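Local coordinates for protein separin (Saccharomyces cerevisiae, PDB 5U1T) that cleaves the MCD1/SCC1 subunit of cohesin at the onset of anaphase as a caspase-like cysteine protease, allowing chromosomes to segregate, at residues K1393-R1397 with F1398-L1402; Y1515-L1519 with G1520-M1524. One frame throughout, in Å; residues are numbered along the deposited sequence.

Contact 1 (K1393-R1397 with F1398-L1402)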
loop_
_atom_site.group_PDB
_atom_site.type_symbol
_atom_site.label_atom_id
_atom_site.label_comp_id
_atom_site.label_asym_id
_atom_site.label_seq_id
_atom_site.Cartn_x
_atom_site.Cartn_y
_atom_site.Cartn_z
ATOM N N LYS A 1393 -18.201 -28.483 31.238
ATOM C CA LYS A 1393 -18.324 -27.216 31.953
ATOM C C LYS A 1393 -19.785 -27.009 32.371
ATOM O O LYS A 1393 -20.054 -26.520 33.470
ATOM C CB LYS A 1393 -17.802 -26.039 31.118
ATOM C CG LYS A 1393 -16.284 -26.103 30.836
ATOM C CD LYS A 1393 -15.421 -26.346 32.112
ATOM C CE LYS A 1393 -13.996 -26.816 31.733
ATOM N NZ LYS A 1393 -14.017 -28.071 30.866
ATOM N N LEU A 1394 -20.722 -27.399 31.506
ATOM C CA LEU A 1394 -22.136 -27.330 31.848
ATOM C C LEU A 1394 -22.420 -28.190 33.077
ATOM O O LEU A 1394 -23.140 -27.769 33.987
ATOM C CB LEU A 1394 -23.005 -27.783 30.680
ATOM C CG LEU A 1394 -23.597 -26.676 29.816
ATOM C CD1 LEU A 1394 -24.611 -27.256 28.850
ATOM C CD2 LEU A 1394 -24.230 -25.613 30.681
ATOM N N LEU A 1395 -21.847 -29.390 33.111
ATOM C CA LEU A 1395 -22.040 -30.266 34.259
ATOM C C LEU A 1395 -21.304 -29.719 35.494
ATOM O O LEU A 1395 -21.825 -29.780 36.610
ATOM C CB LEU A 1395 -21.591 -31.701 33.947
ATOM C CG LEU A 1395 -22.344 -32.502 32.873
ATOM C CD1 LEU A 1395 -21.839 -33.927 32.797
ATOM C CD2 LEU A 1395 -23.834 -32.495 33.082
ATOM N N SER A 1396 -20.107 -29.175 35.312
ATOM C CA SER A 1396 -19.422 -28.529 36.436
ATOM C C SER A 1396 -20.231 -27.350 36.987
ATOM O O SER A 1396 -20.232 -27.102 38.185
ATOM C CB SER A 1396 -18.023 -28.053 36.031
ATOM O OG SER A 1396 -17.058 -29.064 36.274
ATOM N N ARG A 1397 -20.931 -26.644 36.108
ATOM C CA ARG A 1397 -21.735 -25.496 36.503
ATOM C C ARG A 1397 -22.861 -25.891 37.446
ATOM O O ARG A 1397 -23.302 -25.081 38.266
ATOM C CB ARG A 1397 -22.309 -24.802 35.263
ATOM C CG ARG A 1397 -23.027 -23.484 35.517
ATOM C CD ARG A 1397 -23.508 -22.877 34.202
ATOM N NE ARG A 1397 -24.626 -21.962 34.406
ATOM C CZ ARG A 1397 -25.198 -21.251 33.439
ATOM N NH1 ARG A 1397 -26.220 -20.436 33.718
ATOM N NH2 ARG A 1397 -24.746 -21.361 32.192
ATOM N N PHE A 1398 -23.324 -27.135 37.345
ATOM C CA PHE A 1398 -24.441 -27.592 38.177
ATOM C C PHE A 1398 -24.074 -28.860 38.971
ATOM O O PHE A 1398 -24.873 -29.800 39.081
ATOM C CB PHE A 1398 -25.691 -27.834 37.308
ATOM C CG PHE A 1398 -26.150 -26.618 36.525
ATOM C CD1 PHE A 1398 -26.936 -25.643 37.123
ATOM C CD2 PHE A 1398 -25.796 -26.458 35.191
ATOM C CE1 PHE A 1398 -27.362 -24.529 36.408
ATOM C CE2 PHE A 1398 -26.215 -25.348 34.468
ATOM C CZ PHE A 1398 -26.999 -24.379 35.082
ATOM N N HIS A 1399 -22.849 -28.891 39.451
ATOM C CA HIS A 1399 -22.374 -29.944 40.315
ATOM C C HIS A 1399 -22.855 -31.314 39.925
ATOM O O HIS A 1399 -23.207 -32.101 40.765
ATOM C CB HIS A 1399 -22.774 -29.633 41.736
ATOM C CG HIS A 1399 -22.382 -28.271 42.174
ATOM N ND1 HIS A 1399 -23.241 -27.205 42.119
ATOM C CD2 HIS A 1399 -21.222 -27.800 42.674
ATOM C CE1 HIS A 1399 -22.629 -26.132 42.573
ATOM N NE2 HIS A 1399 -21.402 -26.466 42.917
ATOM N N TYR A 1400 -22.883 -31.579 38.638
ATOM C CA TYR A 1400 -23.036 -32.925 38.137
ATOM C C TYR A 1400 -24.323 -33.551 38.613
ATOM O O TYR A 1400 -24.345 -34.659 39.091
ATOM C CB TYR A 1400 -21.846 -33.773 38.523
ATOM C CG TYR A 1400 -20.589 -33.321 37.867
ATOM C CD1 TYR A 1400 -20.392 -33.503 36.527
ATOM C CD2 TYR A 1400 -19.602 -32.691 38.581
ATOM C CE1 TYR A 1400 -19.242 -33.076 35.917
ATOM C CE2 TYR A 1400 -18.448 -32.264 37.970
ATOM C CZ TYR A 1400 -18.287 -32.465 36.639
ATOM O OH TYR A 1400 -17.161 -32.055 36.030
ATOM N N GLN A 1401 -25.408 -32.831 38.453
ATOM C CA GLN A 1401 -26.650 -33.240 39.023
ATOM C C GLN A 1401 -27.657 -33.221 37.924
ATOM O O GLN A 1401 -28.097 -32.169 37.531
ATOM C CB GLN A 1401 -27.054 -32.233 40.081
ATOM C CG GLN A 1401 -26.154 -32.195 41.306
ATOM C CD GLN A 1401 -26.554 -31.127 42.299
ATOM O OE1 GLN A 1401 -27.171 -30.140 41.934
ATOM N NE2 GLN A 1401 -26.204 -31.325 43.557
ATOM N N LEU A 1402 -28.024 -34.386 37.419
ATOM C CA LEU A 1402 -29.055 -34.484 36.395
ATOM C C LEU A 1402 -30.320 -34.994 37.006
ATOM O O LEU A 1402 -30.302 -35.938 37.753
ATOM C CB LEU A 1402 -28.636 -35.459 35.307
ATOM C CG LEU A 1402 -27.439 -35.157 34.424
ATOM C CD1 LEU A 1402 -26.233 -34.839 35.267
ATOM C CD2 LEU A 1402 -27.164 -36.346 33.543
#

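Contact 2 (Y1515-L1519 with G1520-M1524)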
loop_
_atom_site.group_PDB
_atom_site.type_symbol
_atom_site.label_atom_id
_atom_site.label_comp_id
_atom_site.label_asym_id
_atom_site.label_seq_id
_atom_site.Cartn_x
_atom_site.Cartn_y
_atom_site.Cartn_z
ATOM N N TYR A 1515 -25.803 -22.318 18.621
ATOM C CA TYR A 1515 -24.470 -22.212 19.180
ATOM C C TYR A 1515 -24.287 -20.920 19.935
ATOM O O TYR A 1515 -23.520 -20.860 20.877
ATOM C CB TYR A 1515 -23.422 -22.220 18.077
ATOM C CG TYR A 1515 -23.060 -23.564 17.524
ATOM C CD1 TYR A 1515 -23.530 -24.720 18.087
ATOM C CD2 TYR A 1515 -22.251 -23.667 16.422
ATOM C CE1 TYR A 1515 -23.200 -25.944 17.564
ATOM C CE2 TYR A 1515 -21.916 -24.883 15.895
ATOM C CZ TYR A 1515 -22.391 -26.012 16.474
ATOM O OH TYR A 1515 -22.045 -27.213 15.945
ATOM N N THR A 1516 -24.962 -19.871 19.504
ATOM C CA THR A 1516 -24.813 -18.605 20.181
ATOM C C THR A 1516 -25.363 -18.669 21.591
ATOM O O THR A 1516 -24.735 -18.184 22.505
ATOM C CB THR A 1516 -25.390 -17.432 19.393
ATOM O OG1 THR A 1516 -26.772 -17.307 19.676
ATOM C CG2 THR A 1516 -25.221 -17.652 17.945
ATOM N N TYR A 1517 -26.513 -19.289 21.779
ATOM C CA TYR A 1517 -27.063 -19.394 23.107
ATOM C C TYR A 1517 -26.125 -20.180 23.969
ATOM O O TYR A 1517 -25.835 -19.789 25.073
ATOM C CB TYR A 1517 -28.417 -20.051 23.101
ATOM C CG TYR A 1517 -29.540 -19.121 22.781
ATOM C CD1 TYR A 1517 -29.603 -18.493 21.569
ATOM C CD2 TYR A 1517 -30.544 -18.885 23.682
ATOM C CE1 TYR A 1517 -30.636 -17.650 21.259
ATOM C CE2 TYR A 1517 -31.579 -18.037 23.380
ATOM C CZ TYR A 1517 -31.614 -17.426 22.164
ATOM O OH TYR A 1517 -32.632 -16.579 21.851
ATOM N N LEU A 1518 -25.638 -21.295 23.469
ATOM C CA LEU A 1518 -24.733 -22.093 24.285
ATOM C C LEU A 1518 -23.584 -21.229 24.768
ATOM O O LEU A 1518 -23.172 -21.313 25.924
ATOM C CB LEU A 1518 -24.215 -23.292 23.498
ATOM C CG LEU A 1518 -25.227 -24.425 23.357
ATOM C CD1 LEU A 1518 -24.712 -25.547 22.454
ATOM C CD2 LEU A 1518 -25.544 -24.942 24.734
ATOM N N LEU A 1519 -23.093 -20.375 23.877
ATOM C CA LEU A 1519 -21.963 -19.519 24.197
ATOM C C LEU A 1519 -22.352 -18.386 25.152
ATOM O O LEU A 1519 -21.506 -17.846 25.859
ATOM C CB LEU A 1519 -21.351 -18.950 22.919
ATOM C CG LEU A 1519 -20.592 -19.976 22.082
ATOM C CD1 LEU A 1519 -20.046 -19.321 20.827
ATOM C CD2 LEU A 1519 -19.472 -20.580 22.911
ATOM N N GLY A 1520 -23.633 -18.035 25.176
ATOM C CA GLY A 1520 -24.144 -17.100 26.162
ATOM C C GLY A 1520 -24.317 -17.726 27.537
ATOM O O GLY A 1520 -24.687 -17.050 28.498
ATOM N N GLY A 1521 -24.056 -19.024 27.643
ATOM C CA GLY A 1521 -24.123 -19.676 28.935
ATOM C C GLY A 1521 -25.486 -20.277 29.214
ATOM O O GLY A 1521 -25.795 -20.635 30.347
ATOM N N CYS A 1522 -26.306 -20.361 28.170
ATOM C CA CYS A 1522 -27.530 -21.153 28.205
ATOM C C CYS A 1522 -27.143 -22.606 28.458
ATOM O O CYS A 1522 -26.216 -23.117 27.813
ATOM C CB CYS A 1522 -28.312 -21.015 26.892
ATOM S SG CYS A 1522 -29.941 -21.809 26.850
ATOM N N PRO A 1523 -27.821 -23.251 29.427
ATOM C CA PRO A 1523 -27.605 -24.638 29.833
ATOM C C PRO A 1523 -28.596 -25.620 29.203
ATOM O O PRO A 1523 -28.453 -26.833 29.377
ATOM C CB PRO A 1523 -27.795 -24.569 31.351
ATOM C CG PRO A 1523 -28.824 -23.537 31.527
ATOM C CD PRO A 1523 -28.677 -22.545 30.394
ATOM N N MET A 1524 -29.595 -25.108 28.490
ATOM C CA MET A 1524 -30.569 -25.955 27.789
ATOM C C MET A 1524 -31.301 -25.099 26.777
ATOM O O MET A 1524 -32.028 -24.197 27.151
ATOM C CB MET A 1524 -31.577 -26.597 28.761
ATOM C CG MET A 1524 -32.488 -27.687 28.158
ATOM S SD MET A 1524 -33.695 -27.226 26.888
ATOM C CE MET A 1524 -34.600 -25.940 27.732
#

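Contact 1 (K1393-R1397 with F1398-L1402)
Tyr1400 lays one face of its ring against the last turn of helix 1388-1397, while Phe1398 folds back alongside Arg1397. The phenol crosses the Leu1395 side chain at about a right angle, with CB of Leu1395 3.4 Å from ring atom CE1 of Tyr1400. Leu1395 O sits over the centre of that same face, and Ser1396 N lies over it nearer the rim. At the far end Ser1396 OG donates to Tyr1400 OH over 3.0 Å, and the hydroxyl is also hydrogen-bonded to Asn1392 OD1, one helical turn before Ser1396. Shortened to an alanine, Tyr1400 would probably leave Leu1395 CB without its aromatic cover and both Ser1396 OG and Asn1392 without this hydroxyl partner.

The other aromatic is held differently. Arg1397 swings CG away from its own N (chi1 -173°) and stays extended to NE, which brings the chain beside Phe1398, both pointing the same way. CG of Arg1397 makes a CH-pi contact 4.1 Å from the centroid of the Phe1398 ring, and the guanidinium lies 19° from parallel with that ring. Leu1394 O meets the ring edge, at CD2 of Phe1398. Leu1395 CD2 reaches CD1 of Leu1402 at 4.0 Å, and Leu1402 also packs on Phe1356 and Phe1359 of strand 1353-1362.

Beneath the side chains, Leu1395 O accepts from Phe1398 N and, at 2.9 Å, from Tyr1400 N. His1399 and Tyr1400 both take left-handed helical backbone angles, a common way to leave the C-terminal end of a helix; here they send the chain toward strand 1404-1406.

Contact 2 (Y1515-L1519 with G1520-M1524)
Cys1522 points its CB back at the helix it has just left, placing that atom 3.9 Å from CB of Tyr1517. A chi1 of -174° turns its SG away from its own N and brings it to the edge of the Tyr1517 ring, near the ring plane. Leu1518 CD2 packs 3.6 Å from the carbonyl oxygen of Cys1522.

Backbone bonds fix this approach. Cys1522 N donates to Tyr1517 O at 3.2 Å. Within that wider loop Gly1521 N donates to Leu1518 O over 3.0 Å, and Gly1520 N keeps the helical bond to Thr1516 O. Gly1521 has a phi of 92°, where a CB would jam against the carbonyl oxygen of Gly1520, so this turn calls for a residue without a side chain.

Farther out, Tyr1517 OH is hydrogen-bonded to Gly1473 O, which anchors the ring at its distal end, and both Tyr1517 and Cys1522 rest on Ser1492 of strand 1492-1494. Lys1085 NZ, from helix 1075-1088, bonds Leu1519 O. The paired bonds around a positive-phi glycine are a Schellman motif, here ending helix 1513-1519 just before strand 1524-1528.

The two helix ends come in series along the chain, contact 1 first, with centres about 14 Å apart and both within the C50 peptidase region. They meet at Pro1523, whose CB lies 3.6 Å from CE2 of Phe1398 and whose CA also packs on Leu1394. Arg1397 probably bonds the carbonyl of Gly1521, although the modelled separation is doubtful. Contact 1 leads into strand 1404-1406, paired with 1592-1594; contact 2 leads into 1524-1528, which lies between 1492-1494 and 1585-1589 in the six-stranded sheet. Leu1590 packs against Leu1395 and shares a backbone hydrogen bond with Pro1523. The contacts thus join the turns before strands 1404-1406 and 1524-1528, away from the probable catalytic Cys1497.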